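Local atomic coordinates of haloacid dehalogenase-like hydrolase (Salmonella enterica subsp. enterica serovar Typhi, PDB entry 4EZE), a protein that probably hydrolyses O-phosphoserine to serine and inorganic phosphate with magnesium as cofactor, the last step of serine biosynthesis. Residues 117-122 against 214-219; 194-199 against 311-316; 207-212 against 221-226; 245-250 against 271-276. One frame throughout, in Å; residues are numbered along the deposited sequence.

The four contacts range from the buried core to the surface. Interaction 1 is buried and wholly apolar across its gap, two rings and a leucine; interaction 3, a surface contact, uses the same helix 206-216 but pairs it with edge strand 220-224 through hydroxyls, an amide and waters. Interactions 2 and 4 are partly buried and each sends a lysine to a carboxylate, the first at the C-terminal tail, away from the active site, the second beside the bound sodium ion. Neighbours meet directly: D219 of interaction 1 probably accepts a hydrogen bond from T198 N of interaction 2, and F222 of interaction 3 packs on T250 of interaction 4.

Interaction 1 of 4, residues 117-122 against 214-219; sequences STFIAE and ARYQLD
F119 and Y216 mark the closest backbone approach of the two segments, yet their CA atoms are 11.0 Å apart, so long side chains must bridge the gap. Residues 117-119 end a helix in a wider pi-type turn; S117 N bonds forward to E122 O, closing the loop back on the turn, and I120 is the first residue to leave helical geometry. Across from it, Q217 has positive phi and ends helix 206-216 in a Schellman motif, which turns the chain so that Y216 and L218 both face F119. With CG anti to the backbone N (chi1 -164°), the F119 ring extends across the gap. Its CE2 edge meets Y216 CD2 at 4.0 Å, in the plane of the phenylalanine, and the rings form an offset edge-to-face pair with planes at 66° and centroids 5.9 Å apart. L218 comes from the opposite direction, and its CD1 methyl touches CZ of F119 at 3.7 Å. No hydrogen bond crosses; F113, L180 and I200 pack round F119. A single wide helical turn directly after the strand that leads to the predicted nucleophile D114 fits the squiggle of the haloacid dehalogenase fold, here wedged by F119 against the Rossmann-like core.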
loop_
_atom_site.group_PDB
_atom_site.type_symbol
_atom_site.label_atom_id
_atom_site.label_comp_id
_atom_site.label_asym_id
_atom_site.label_seq_id
_atom_site.Cartn_x
_atom_site.Cartn_y
_atom_site.Cartn_z
ATOM N N SER A 117 -2.453 -3.877 -7.477
ATOM C CA SER A 117 -3.245 -4.321 -6.337
ATOM C C SER A 117 -2.998 -3.453 -5.097
ATOM O O SER A 117 -3.406 -3.794 -3.993
ATOM C CB SER A 117 -3.005 -5.814 -6.058
ATOM O OG SER A 117 -3.434 -6.598 -7.162
ATOM N N THR A 118 -2.324 -2.329 -5.290
ATOM C CA THR A 118 -2.197 -1.346 -4.235
ATOM C C THR A 118 -2.709 0.010 -4.719
ATOM O O THR A 118 -3.851 0.386 -4.434
ATOM C CB THR A 118 -0.760 -1.262 -3.699
ATOM O OG1 THR A 118 -0.391 -2.534 -3.159
ATOM C CG2 THR A 118 -0.675 -0.213 -2.577
ATOM N N PHE A 119 -1.888 0.736 -5.470
ATOM C CA PHE A 119 -2.328 2.014 -6.025
ATOM C C PHE A 119 -3.479 1.807 -7.010
ATOM O O PHE A 119 -4.412 2.598 -7.056
ATOM C CB PHE A 119 -1.172 2.704 -6.708
ATOM C CG PHE A 119 -1.406 4.157 -6.974
ATOM C CD1 PHE A 119 -1.080 5.119 -6.011
ATOM C CD2 PHE A 119 -1.911 4.578 -8.204
ATOM C CE1 PHE A 119 -1.285 6.474 -6.264
ATOM C CE2 PHE A 119 -2.113 5.930 -8.469
ATOM C CZ PHE A 119 -1.805 6.881 -7.498
ATOM N N ILE A 120 -3.426 0.723 -7.781
ATOM C CA ILE A 120 -4.519 0.382 -8.694
ATOM C C ILE A 120 -5.071 -0.948 -8.255
ATOM O O ILE A 120 -4.352 -1.710 -7.625
ATOM C CB ILE A 120 -4.053 0.319 -10.169
ATOM C CG1 ILE A 120 -2.906 -0.681 -10.345
ATOM C CG2 ILE A 120 -3.595 1.693 -10.649
ATOM C CD1 ILE A 120 -2.563 -0.934 -11.805
ATOM N N ALA A 121 -6.347 -1.225 -8.528
ATOM C CA ALA A 121 -6.908 -2.505 -8.089
ATOM C C ALA A 121 -6.347 -3.677 -8.893
ATOM O O ALA A 121 -6.286 -4.818 -8.404
ATOM C CB ALA A 121 -8.429 -2.486 -8.151
ATOM N N GLU A 122 -5.895 -3.405 -10.111
ATOM C CA GLU A 122 -5.568 -4.512 -11.019
ATOM C C GLU A 122 -4.107 -4.952 -11.029
ATOM O O GLU A 122 -3.240 -4.351 -10.386
ATOM C CB GLU A 122 -6.033 -4.186 -12.449
ATOM C CG GLU A 122 -7.523 -3.839 -12.577
ATOM C CD GLU A 122 -7.801 -2.368 -12.378
ATOM O OE1 GLU A 122 -6.850 -1.628 -12.048
ATOM O OE2 GLU A 122 -8.972 -1.955 -12.550
ATOM N N ALA A 214 2.272 10.709 -14.068
ATOM C CA ALA A 214 1.892 11.952 -14.723
ATOM C C ALA A 214 0.393 12.162 -14.550
ATOM O O ALA A 214 -0.045 13.242 -14.171
ATOM C CB ALA A 214 2.316 11.963 -16.190
ATOM N N ARG A 215 -0.391 11.108 -14.754
ATOM C CA ARG A 215 -1.846 11.217 -14.614
ATOM C C ARG A 215 -2.355 11.733 -13.262
ATOM O O ARG A 215 -3.451 12.270 -13.181
ATOM C CB ARG A 215 -2.491 9.865 -14.885
ATOM C CG ARG A 215 -3.932 9.826 -14.448
ATOM C CD ARG A 215 -4.832 9.734 -15.652
ATOM N NE ARG A 215 -5.404 8.403 -15.764
ATOM C CZ ARG A 215 -6.707 8.155 -15.716
ATOM N NH1 ARG A 215 -7.566 9.155 -15.564
ATOM N NH2 ARG A 215 -7.152 6.910 -15.829
ATOM N N TYR A 216 -1.586 11.545 -12.196
ATOM C CA TYR A 216 -2.063 11.916 -10.865
ATOM C C TYR A 216 -1.088 12.790 -10.135
ATOM O O TYR A 216 -1.196 12.947 -8.928
ATOM C CB TYR A 216 -2.336 10.684 -10.005
ATOM C CG TYR A 216 -3.413 9.814 -10.561
ATOM C CD1 TYR A 216 -4.737 10.176 -10.452
ATOM C CD2 TYR A 216 -3.115 8.640 -11.214
ATOM C CE1 TYR A 216 -5.738 9.395 -10.988
ATOM C CE2 TYR A 216 -4.118 7.848 -11.745
ATOM C CZ TYR A 216 -5.434 8.233 -11.618
ATOM O OH TYR A 216 -6.464 7.453 -12.129
ATOM N N GLN A 217 -0.118 13.339 -10.857
ATOM C CA GLN A 217 0.737 14.364 -10.271
ATOM C C GLN A 217 1.642 13.826 -9.177
ATOM O O GLN A 217 2.074 14.593 -8.335
ATOM C CB GLN A 217 -0.121 15.483 -9.659
ATOM C CG GLN A 217 -1.011 16.235 -10.637
ATOM C CD GLN A 217 -0.210 16.890 -11.740
ATOM O OE1 GLN A 217 -0.127 18.115 -11.818
ATOM N NE2 GLN A 217 0.403 16.073 -12.590
ATOM N N LEU A 218 1.923 12.525 -9.168
ATOM C CA LEU A 218 2.796 11.962 -8.137
ATOM C C LEU A 218 4.176 12.580 -8.289
ATOM O O LEU A 218 4.563 12.959 -9.388
ATOM C CB LEU A 218 2.861 10.431 -8.232
ATOM C CG LEU A 218 1.490 9.760 -8.236
ATOM C CD1 LEU A 218 1.599 8.244 -8.200
ATOM C CD2 LEU A 218 0.700 10.280 -7.043
ATOM N N ASP A 219 4.914 12.697 -7.191
ATOM C CA ASP A 219 6.221 13.350 -7.242
ATOM C C ASP A 219 7.244 12.435 -7.884
ATOM O O ASP A 219 8.037 12.875 -8.713
ATOM C CB ASP A 219 6.691 13.765 -5.849
ATOM C CG ASP A 219 5.668 14.608 -5.123
ATOM O OD1 ASP A 219 5.294 15.691 -5.623
ATOM O OD2 ASP A 219 5.228 14.184 -4.049
#

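Interaction 2 of 4, residues 194-199 against 311-316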
loop_
_atom_site.group_PDB
_atom_site.type_symbol
_atom_site.label_atom_id
_atom_site.label_comp_id
_atom_site.label_asym_id
_atom_site.label_seq_id
_atom_site.Cartn_x
_atom_site.Cartn_y
_atom_site.Cartn_z
ATOM N N LYS A 194 -0.009 18.203 3.408
ATOM C CA LYS A 194 0.634 17.908 4.693
ATOM C C LYS A 194 2.131 17.842 4.520
ATOM O O LYS A 194 2.884 17.467 5.443
ATOM C CB LYS A 194 0.100 16.607 5.293
ATOM C CG LYS A 194 -1.352 16.692 5.717
ATOM C CD LYS A 194 -1.593 17.759 6.792
ATOM C CE LYS A 194 -1.137 17.290 8.166
ATOM N NZ LYS A 194 -1.844 17.964 9.294
ATOM N N GLY A 195 2.570 18.200 3.325
ATOM C CA GLY A 195 4.002 18.312 3.064
ATOM C C GLY A 195 4.741 17.014 2.799
ATOM O O GLY A 195 5.972 16.941 2.957
ATOM N N PHE A 196 4.008 15.985 2.388
ATOM C CA PHE A 196 4.638 14.714 2.048
ATOM C C PHE A 196 4.906 14.671 0.565
ATOM O O PHE A 196 4.148 15.221 -0.219
ATOM C CB PHE A 196 3.729 13.530 2.385
ATOM C CG PHE A 196 3.768 13.129 3.827
ATOM C CD1 PHE A 196 2.945 13.754 4.757
ATOM C CD2 PHE A 196 4.588 12.101 4.246
ATOM C CE1 PHE A 196 2.948 13.374 6.093
ATOM C CE2 PHE A 196 4.612 11.724 5.585
ATOM C CZ PHE A 196 3.793 12.355 6.506
ATOM N N LYS A 197 5.971 13.976 0.181
ATOM C CA LYS A 197 6.147 13.581 -1.209
ATOM C C LYS A 197 5.509 12.209 -1.470
ATOM O O LYS A 197 5.584 11.312 -0.619
ATOM C CB LYS A 197 7.637 13.530 -1.540
ATOM C CG LYS A 197 8.369 14.855 -1.321
ATOM C CD LYS A 197 7.720 15.994 -2.098
ATOM C CE LYS A 197 8.642 17.200 -2.183
ATOM N NZ LYS A 197 9.944 16.786 -2.790
ATOM N N THR A 198 4.895 12.048 -2.643
ATOM C CA THR A 198 4.329 10.764 -3.068
ATOM C C THR A 198 5.235 10.045 -4.064
ATOM O O THR A 198 5.849 10.668 -4.923
ATOM C CB THR A 198 2.974 10.948 -3.761
ATOM O OG1 THR A 198 3.148 11.771 -4.919
ATOM C CG2 THR A 198 1.969 11.600 -2.836
ATOM N N ALA A 199 5.291 8.724 -3.957
ATOM C CA ALA A 199 6.064 7.897 -4.869
ATOM C C ALA A 199 5.296 6.620 -5.216
ATOM O O ALA A 199 4.575 6.074 -4.380
ATOM C CB ALA A 199 7.396 7.530 -4.235
ATOM N N PHE A 311 -5.276 9.132 9.341
ATOM C CA PHE A 311 -4.931 8.842 10.750
ATOM C C PHE A 311 -3.448 8.712 11.020
ATOM O O PHE A 311 -3.008 8.710 12.161
ATOM C CB PHE A 311 -5.698 7.624 11.270
ATOM C CG PHE A 311 -7.168 7.851 11.290
ATOM C CD1 PHE A 311 -7.954 7.426 10.224
ATOM C CD2 PHE A 311 -7.750 8.591 12.313
ATOM C CE1 PHE A 311 -9.314 7.674 10.202
ATOM C CE2 PHE A 311 -9.114 8.844 12.307
ATOM C CZ PHE A 311 -9.900 8.389 11.253
ATOM N N LEU A 312 -2.665 8.609 9.964
ATOM C CA LEU A 312 -1.262 8.429 10.168
ATOM C C LEU A 312 -0.493 9.697 9.789
ATOM O O LEU A 312 0.725 9.710 9.857
ATOM C CB LEU A 312 -0.758 7.253 9.338
ATOM C CG LEU A 312 -1.470 5.912 9.522
ATOM C CD1 LEU A 312 -1.100 5.032 8.344
ATOM C CD2 LEU A 312 -1.103 5.212 10.805
ATOM N N ILE A 313 -1.186 10.753 9.382
ATOM C CA ILE A 313 -0.461 11.965 9.004
ATOM C C ILE A 313 -1.035 13.251 9.581
ATOM O O ILE A 313 -0.358 14.278 9.579
ATOM C CB ILE A 313 -0.314 12.100 7.479
ATOM C CG1 ILE A 313 -1.671 12.335 6.829
ATOM C CG2 ILE A 313 0.348 10.852 6.904
ATOM C CD1 ILE A 313 -1.542 12.638 5.353
ATOM N N GLU A 314 -2.270 13.189 10.071
ATOM C CA GLU A 314 -2.932 14.340 10.713
ATOM C C GLU A 314 -2.906 14.161 12.237
ATOM O O GLU A 314 -3.391 13.161 12.752
ATOM C CB GLU A 314 -4.381 14.479 10.231
ATOM C CG GLU A 314 -5.169 15.593 10.918
ATOM C CD GLU A 314 -4.349 16.884 11.040
ATOM O OE1 GLU A 314 -4.009 17.489 10.004
ATOM O OE2 GLU A 314 -4.036 17.304 12.169
ATOM N N ASP A 315 -2.323 15.117 12.951
ATOM C CA ASP A 315 -2.118 14.984 14.388
ATOM C C ASP A 315 -3.380 15.396 15.135
ATOM O O ASP A 315 -3.646 14.935 16.245
ATOM C CB ASP A 315 -0.942 15.857 14.816
ATOM C CG ASP A 315 -0.567 15.670 16.264
ATOM O OD1 ASP A 315 -0.217 14.534 16.664
ATOM O OD2 ASP A 315 -0.596 16.674 17.005
ATOM N N GLU A 316 -4.163 16.250 14.490
ATOM C CA GLU A 316 -5.326 16.889 15.099
ATOM C C GLU A 316 -6.586 16.084 14.892
ATOM O O GLU A 316 -7.515 16.543 14.234
ATOM C CB GLU A 316 -5.546 18.271 14.470
ATOM C CG GLU A 316 -4.468 19.279 14.823
ATOM C CD GLU A 316 -4.560 19.712 16.272
ATOM O OE1 GLU A 316 -5.687 20.022 16.725
ATOM O OE2 GLU A 316 -3.510 19.738 16.954
HETATM O O HOH W 1 -0.841 17.330 11.792
#
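Bends in two side chains bring K194 and E314 together at about a right angle. K194 turns at both chi2 (-61°) and chi3 (-77°), which carries its CE and NZ across I313, while E314 starts with CG anti to its own N and then bends at chi2 (44°) to turn its carboxylate back to the lysine. The resulting salt bridge is modelled with K194 NZ only 2.3 Å from E314 OE1; the pairing is plausible, the length doubtful. Next to it, the isoleucine carries the apolar half: its CG2 methyl meets CE1 of F196 at 3.7 Å, and I266 of strand 265-269 touches both residues. G195, the C-prime residue of a Schellman motif, ends helix 184-193 between K194 and F196. Water 1 accepts from K194 NZ at 2.8 Å and from D315 N at 2.9 Å. E314 OE2 in turn takes the N-H of E316 at 2.6 Å on its anti lone pair, so the carboxylate is also held by its own tail. If the lysine pairing is real, it would add a charged tie to the I313-F196 contact that joins the C-terminal residues to the core.

Interaction 3 of 4, residues 207-212 against 221-226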
loop_
_atom_site.group_PDB
_atom_site.type_symbol
_atom_site.label_atom_id
_atom_site.label_comp_id
_atom_site.label_asym_id
_atom_site.label_seq_id
_atom_site.Cartn_x
_atom_site.Cartn_y
_atom_site.Cartn_z
ATOM N N ILE A 207 5.905 1.900 -18.500
ATOM C CA ILE A 207 4.924 2.629 -19.276
ATOM C C ILE A 207 3.720 2.902 -18.395
ATOM O O ILE A 207 3.193 4.005 -18.386
ATOM C CB ILE A 207 4.525 1.912 -20.574
ATOM C CG1 ILE A 207 3.678 2.841 -21.437
ATOM C CG2 ILE A 207 3.782 0.639 -20.278
ATOM C CD1 ILE A 207 3.369 2.292 -22.794
ATOM N N PHE A 208 3.298 1.900 -17.638
ATOM C CA PHE A 208 2.212 2.090 -16.694
ATOM C C PHE A 208 2.573 3.027 -15.558
ATOM O O PHE A 208 1.806 3.911 -15.210
ATOM C CB PHE A 208 1.791 0.755 -16.098
ATOM C CG PHE A 208 0.957 -0.075 -17.006
ATOM C CD1 PHE A 208 1.420 -0.436 -18.245
ATOM C CD2 PHE A 208 -0.289 -0.502 -16.617
ATOM C CE1 PHE A 208 0.658 -1.198 -19.078
ATOM C CE2 PHE A 208 -1.053 -1.268 -17.453
ATOM C CZ PHE A 208 -0.575 -1.617 -18.687
ATOM N N THR A 209 3.756 2.834 -14.994
ATOM C CA THR A 209 4.169 3.599 -13.834
ATOM C C THR A 209 4.297 5.083 -14.102
ATOM O O THR A 209 3.800 5.901 -13.344
ATOM C CB THR A 209 5.520 3.098 -13.330
ATOM O OG1 THR A 209 5.396 1.735 -12.932
ATOM C CG2 THR A 209 5.982 3.911 -12.156
ATOM N N GLN A 210 4.950 5.430 -15.199
ATOM C CA GLN A 210 5.112 6.826 -15.559
ATOM C C GLN A 210 3.781 7.465 -15.901
ATOM O O GLN A 210 3.514 8.597 -15.537
ATOM C CB GLN A 210 6.121 6.984 -16.691
ATOM C CG GLN A 210 7.518 6.552 -16.309
ATOM C CD GLN A 210 7.961 7.118 -14.980
ATOM O OE1 GLN A 210 7.722 8.278 -14.680
ATOM N NE2 GLN A 210 8.614 6.299 -14.181
ATOM N N ARG A 211 2.947 6.718 -16.608
ATOM C CA ARG A 211 1.646 7.205 -17.015
ATOM C C ARG A 211 0.783 7.499 -15.794
ATOM O O ARG A 211 0.103 8.514 -15.730
ATOM C CB ARG A 211 0.986 6.167 -17.913
ATOM C CG ARG A 211 -0.082 6.704 -18.832
ATOM C CD ARG A 211 -0.311 5.747 -19.986
ATOM N NE ARG A 211 -1.656 5.863 -20.528
ATOM C CZ ARG A 211 -1.972 6.577 -21.597
ATOM N NH1 ARG A 211 -1.034 7.243 -22.246
ATOM N NH2 ARG A 211 -3.227 6.623 -22.012
ATOM N N LEU A 212 0.836 6.610 -14.812
ATOM C CA LEU A 212 0.121 6.818 -13.568
ATOM C C LEU A 212 0.687 8.012 -12.829
ATOM O O LEU A 212 -0.049 8.816 -12.275
ATOM C CB LEU A 212 0.202 5.579 -12.689
ATOM C CG LEU A 212 -0.618 4.399 -13.176
ATOM C CD1 LEU A 212 -0.306 3.170 -12.369
ATOM C CD2 LEU A 212 -2.082 4.737 -13.099
ATOM N N ALA A 221 8.235 8.107 -9.252
ATOM C CA ALA A 221 7.717 6.891 -9.835
ATOM C C ALA A 221 8.918 6.090 -10.336
ATOM O O ALA A 221 9.762 6.618 -11.029
ATOM C CB ALA A 221 6.755 7.218 -10.970
ATOM N N PHE A 222 9.010 4.828 -9.945
ATOM C CA PHE A 222 10.160 4.003 -10.255
ATOM C C PHE A 222 9.618 2.616 -10.509
ATOM O O PHE A 222 8.792 2.160 -9.752
ATOM C CB PHE A 222 11.085 3.900 -9.033
ATOM C CG PHE A 222 11.619 5.211 -8.565
ATOM C CD1 PHE A 222 12.731 5.779 -9.176
ATOM C CD2 PHE A 222 11.019 5.877 -7.502
ATOM C CE1 PHE A 222 13.233 7.000 -8.740
ATOM C CE2 PHE A 222 11.510 7.107 -7.072
ATOM C CZ PHE A 222 12.621 7.662 -7.692
ATOM N N SER A 223 10.093 1.925 -11.538
ATOM C CA SER A 223 9.760 0.506 -11.677
ATOM C C SER A 223 10.781 -0.157 -12.574
ATOM O O SER A 223 11.867 0.408 -12.822
ATOM C CB SER A 223 8.347 0.336 -12.237
ATOM O OG SER A 223 8.259 0.876 -13.546
ATOM N N ASN A 224 10.457 -1.355 -13.058
ATOM C CA ASN A 224 11.292 -1.965 -14.098
ATOM C C ASN A 224 11.111 -1.194 -15.382
ATOM O O ASN A 224 10.087 -0.538 -15.586
ATOM C CB ASN A 224 10.897 -3.402 -14.344
ATOM C CG ASN A 224 11.444 -4.332 -13.312
ATOM O OD1 ASN A 224 12.650 -4.475 -13.187
ATOM N ND2 ASN A 224 10.553 -5.010 -12.584
ATOM N N THR A 225 12.100 -1.265 -16.263
ATOM C CA THR A 225 11.985 -0.557 -17.516
ATOM C C THR A 225 12.072 -1.573 -18.642
ATOM O O THR A 225 13.021 -2.360 -18.702
ATOM C CB THR A 225 13.068 0.525 -17.683
ATOM O OG1 THR A 225 13.298 1.181 -16.426
ATOM C CG2 THR A 225 12.625 1.570 -18.705
ATOM N N VAL A 226 11.064 -1.590 -19.505
ATOM C CA VAL A 226 11.115 -2.447 -20.695
ATOM C C VAL A 226 11.017 -1.558 -21.916
ATOM O O VAL A 226 10.043 -0.823 -22.075
ATOM C CB VAL A 226 10.002 -3.484 -20.686
ATOM C CG1 VAL A 226 10.112 -4.377 -21.923
ATOM C CG2 VAL A 226 10.102 -4.303 -19.396
HETATM O O HOH W 2 7.054 -0.252 -20.603
HETATM O O HOH W 3 9.398 3.311 -14.155
#
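T209 and S223 meet through their hydroxyls, OG1 to OG at 3.1 Å, in a hydrogen bond in which either could be the donor. The threonine has chi1 -62°, which sets OG1 beside its backbone N and swings CG2 to the far position, anti to that N. The two branches therefore do separate jobs: CG2 lies on CB of A221 at 3.6 Å, the tightest apolar touch of the contact, while OG1 reaches S223 and also bonds to L205 O, just before the helix begins. S223 has its OG between backbone N and carbonyl carbon (chi1 63°), which places it against T209, and there the oxygen gathers several polar neighbours, including water 3 at 2.8 Å and a weak bond with G204 O. Q210 starts off to one side, but its chain bends at chi2 and doubles back over A221, so that the amide carries a polar link of its own. Its NE2 gives a nearly straight though weak hydrogen bond to A221 O at 3.4 Å and donates to water 3 at 3.1 Å; that water ties the glutamine to the serine. Water 2 accepts from I207 N and gives a weak bond to V226 O. Helix 207-212 and strand 221-224 run antiparallel, their axes at 171° and 7.8 Å apart at closest. They are the last two elements of the beta-alpha-beta unit of strand 197-202, helix 206-216 and edge strand 220-224, with M115 of helix 115-119 packed on T209 and helix 168-176 against I207, F208 and R211.

Interaction 4 of 4, residues 245-250 against 271-276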
loop_
_atom_site.group_PDB
_atom_site.type_symbol
_atom_site.label_atom_id
_atom_site.label_comp_id
_atom_site.label_asym_id
_atom_site.label_seq_id
_atom_site.Cartn_x
_atom_site.Cartn_y
_atom_site.Cartn_z
ATOM N N ALA A 245 14.126 -6.558 -2.886
ATOM C CA ALA A 245 15.213 -5.836 -2.224
ATOM C C ALA A 245 15.484 -4.492 -2.926
ATOM O O ALA A 245 15.771 -3.468 -2.284
ATOM C CB ALA A 245 16.453 -6.714 -2.175
ATOM N N ASN A 246 15.349 -4.461 -4.246
ATOM C CA ASN A 246 15.507 -3.174 -4.920
ATOM C C ASN A 246 14.400 -2.146 -4.690
ATOM O O ASN A 246 14.610 -0.944 -4.873
ATOM C CB ASN A 246 15.775 -3.352 -6.400
ATOM C CG ASN A 246 17.251 -3.272 -6.715
ATOM O OD1 ASN A 246 17.725 -3.818 -7.712
ATOM N ND2 ASN A 246 17.990 -2.586 -5.854
ATOM N N LYS A 247 13.218 -2.606 -4.296
ATOM C CA LYS A 247 12.143 -1.670 -4.017
ATOM C C LYS A 247 12.464 -0.957 -2.716
ATOM O O LYS A 247 12.327 0.264 -2.599
ATOM C CB LYS A 247 10.792 -2.390 -3.986
ATOM C CG LYS A 247 10.210 -2.566 -5.380
ATOM C CD LYS A 247 9.216 -3.704 -5.424
ATOM C CE LYS A 247 7.911 -3.314 -4.771
ATOM N NZ LYS A 247 7.022 -4.502 -4.759
ATOM N N LYS A 248 12.940 -1.725 -1.750
ATOM C CA LYS A 248 13.429 -1.150 -0.509
ATOM C C LYS A 248 14.565 -0.143 -0.792
ATOM O O LYS A 248 14.544 1.001 -0.343
ATOM C CB LYS A 248 13.924 -2.268 0.412
ATOM C CG LYS A 248 14.850 -1.760 1.494
ATOM C CD LYS A 248 15.155 -2.818 2.520
ATOM C CE LYS A 248 16.058 -2.244 3.601
ATOM N NZ LYS A 248 16.463 -3.362 4.488
ATOM N N GLN A 249 15.550 -0.581 -1.553
ATOM C CA GLN A 249 16.730 0.235 -1.816
ATOM C C GLN A 249 16.389 1.543 -2.533
ATOM O O GLN A 249 17.001 2.579 -2.285
ATOM C CB GLN A 249 17.747 -0.565 -2.633
ATOM C CG GLN A 249 19.089 0.124 -2.725
ATOM C CD GLN A 249 19.756 0.188 -1.370
ATOM O OE1 GLN A 249 19.992 -0.843 -0.734
ATOM N NE2 GLN A 249 20.060 1.398 -0.913
ATOM N N THR A 250 15.428 1.485 -3.445
ATOM C CA THR A 250 14.894 2.698 -4.086
ATOM C C THR A 250 14.271 3.607 -3.024
ATOM O O THR A 250 14.434 4.820 -3.052
ATOM C CB THR A 250 13.814 2.319 -5.116
ATOM O OG1 THR A 250 14.356 1.353 -6.017
ATOM C CG2 THR A 250 13.330 3.534 -5.913
ATOM N N GLY A 271 1.637 -7.211 -1.277
ATOM C CA GLY A 271 2.279 -8.524 -1.594
ATOM C C GLY A 271 3.640 -8.795 -0.978
ATOM O O GLY A 271 4.331 -7.874 -0.521
ATOM N N ALA A 272 4.029 -10.068 -0.978
ATOM C CA ALA A 272 5.312 -10.467 -0.413
ATOM C C ALA A 272 6.480 -9.644 -0.969
ATOM O O ALA A 272 7.401 -9.343 -0.232
ATOM C CB ALA A 272 5.563 -11.952 -0.619
ATOM N N ASN A 273 6.462 -9.286 -2.255
ATOM C CA ASN A 273 7.590 -8.519 -2.791
ATOM C C ASN A 273 7.643 -7.080 -2.252
ATOM O O ASN A 273 8.532 -6.319 -2.608
ATOM C CB ASN A 273 7.655 -8.554 -4.328
ATOM C CG ASN A 273 6.374 -8.106 -4.983
ATOM O OD1 ASN A 273 5.682 -7.206 -4.492
ATOM N ND2 ASN A 273 6.041 -8.737 -6.102
ATOM N N ASP A 274 6.702 -6.755 -1.356
ATOM C CA ASP A 274 6.608 -5.454 -0.713
ATOM C C ASP A 274 7.181 -5.513 0.717
ATOM O O ASP A 274 7.507 -4.477 1.312
ATOM C CB ASP A 274 5.141 -4.980 -0.658
ATOM C CG ASP A 274 4.593 -4.550 -2.018
ATOM O OD1 ASP A 274 5.302 -3.859 -2.758
ATOM O OD2 ASP A 274 3.431 -4.883 -2.338
ATOM N N LEU A 275 7.305 -6.708 1.280
ATOM C CA LEU A 275 7.750 -6.802 2.692
ATOM C C LEU A 275 9.030 -6.011 3.061
ATOM O O LEU A 275 9.044 -5.282 4.067
ATOM C CB LEU A 275 7.869 -8.251 3.145
ATOM C CG LEU A 275 6.529 -8.931 3.460
ATOM C CD1 LEU A 275 6.742 -10.418 3.693
ATOM C CD2 LEU A 275 5.873 -8.323 4.686
ATOM N N PRO A 276 10.115 -6.163 2.278
ATOM C CA PRO A 276 11.347 -5.451 2.632
ATOM C C PRO A 276 11.109 -3.956 2.698
ATOM O O PRO A 276 11.498 -3.300 3.667
ATOM C CB PRO A 276 12.275 -5.797 1.481
ATOM C CG PRO A 276 11.845 -7.171 1.105
ATOM C CD PRO A 276 10.350 -7.160 1.220
HETATM O O HOH W 4 13.522 -4.060 5.172
#
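K247 reaches D274 in the active-site cleft of the haloacid dehalogenase fold, where the lysine of motif III meets the aspartate that closes the GDGxND sequence of motif IV. The salt bridge is 2.7 Å long from NZ to OD1, and the ammonium comes from above the carboxylate, 48° out of its plane. A second, weak hydrogen bond runs from K247 NZ to N273 O at 3.2 Å. The lysine leaves the helix with CG beside its backbone N and kinks at chi3 (75°), which turns NZ into this group of oxygens. Beyond that first shell, D274 is positioned by its other oxygen: OD2 accepts from G271 N at 3.1 Å on the anti side, only 15° out of plane, and weakly from D270 N, so backbone N-H groups hold the carboxylate by OD2 while the lysine takes the other oxygen, OD1. The predicted nucleophile D114 is a long, weak ion partner of K247 and, with D116 and D270, binds the sodium ion, close to the D274 side chain. At the other end of the contact, K248 rests its CB on CB of P276 at 4.0 Å, and its extended chain ends at water 4, which accepts from K248 NZ at 3.1 Å and donates to P276 O at 2.6 Å.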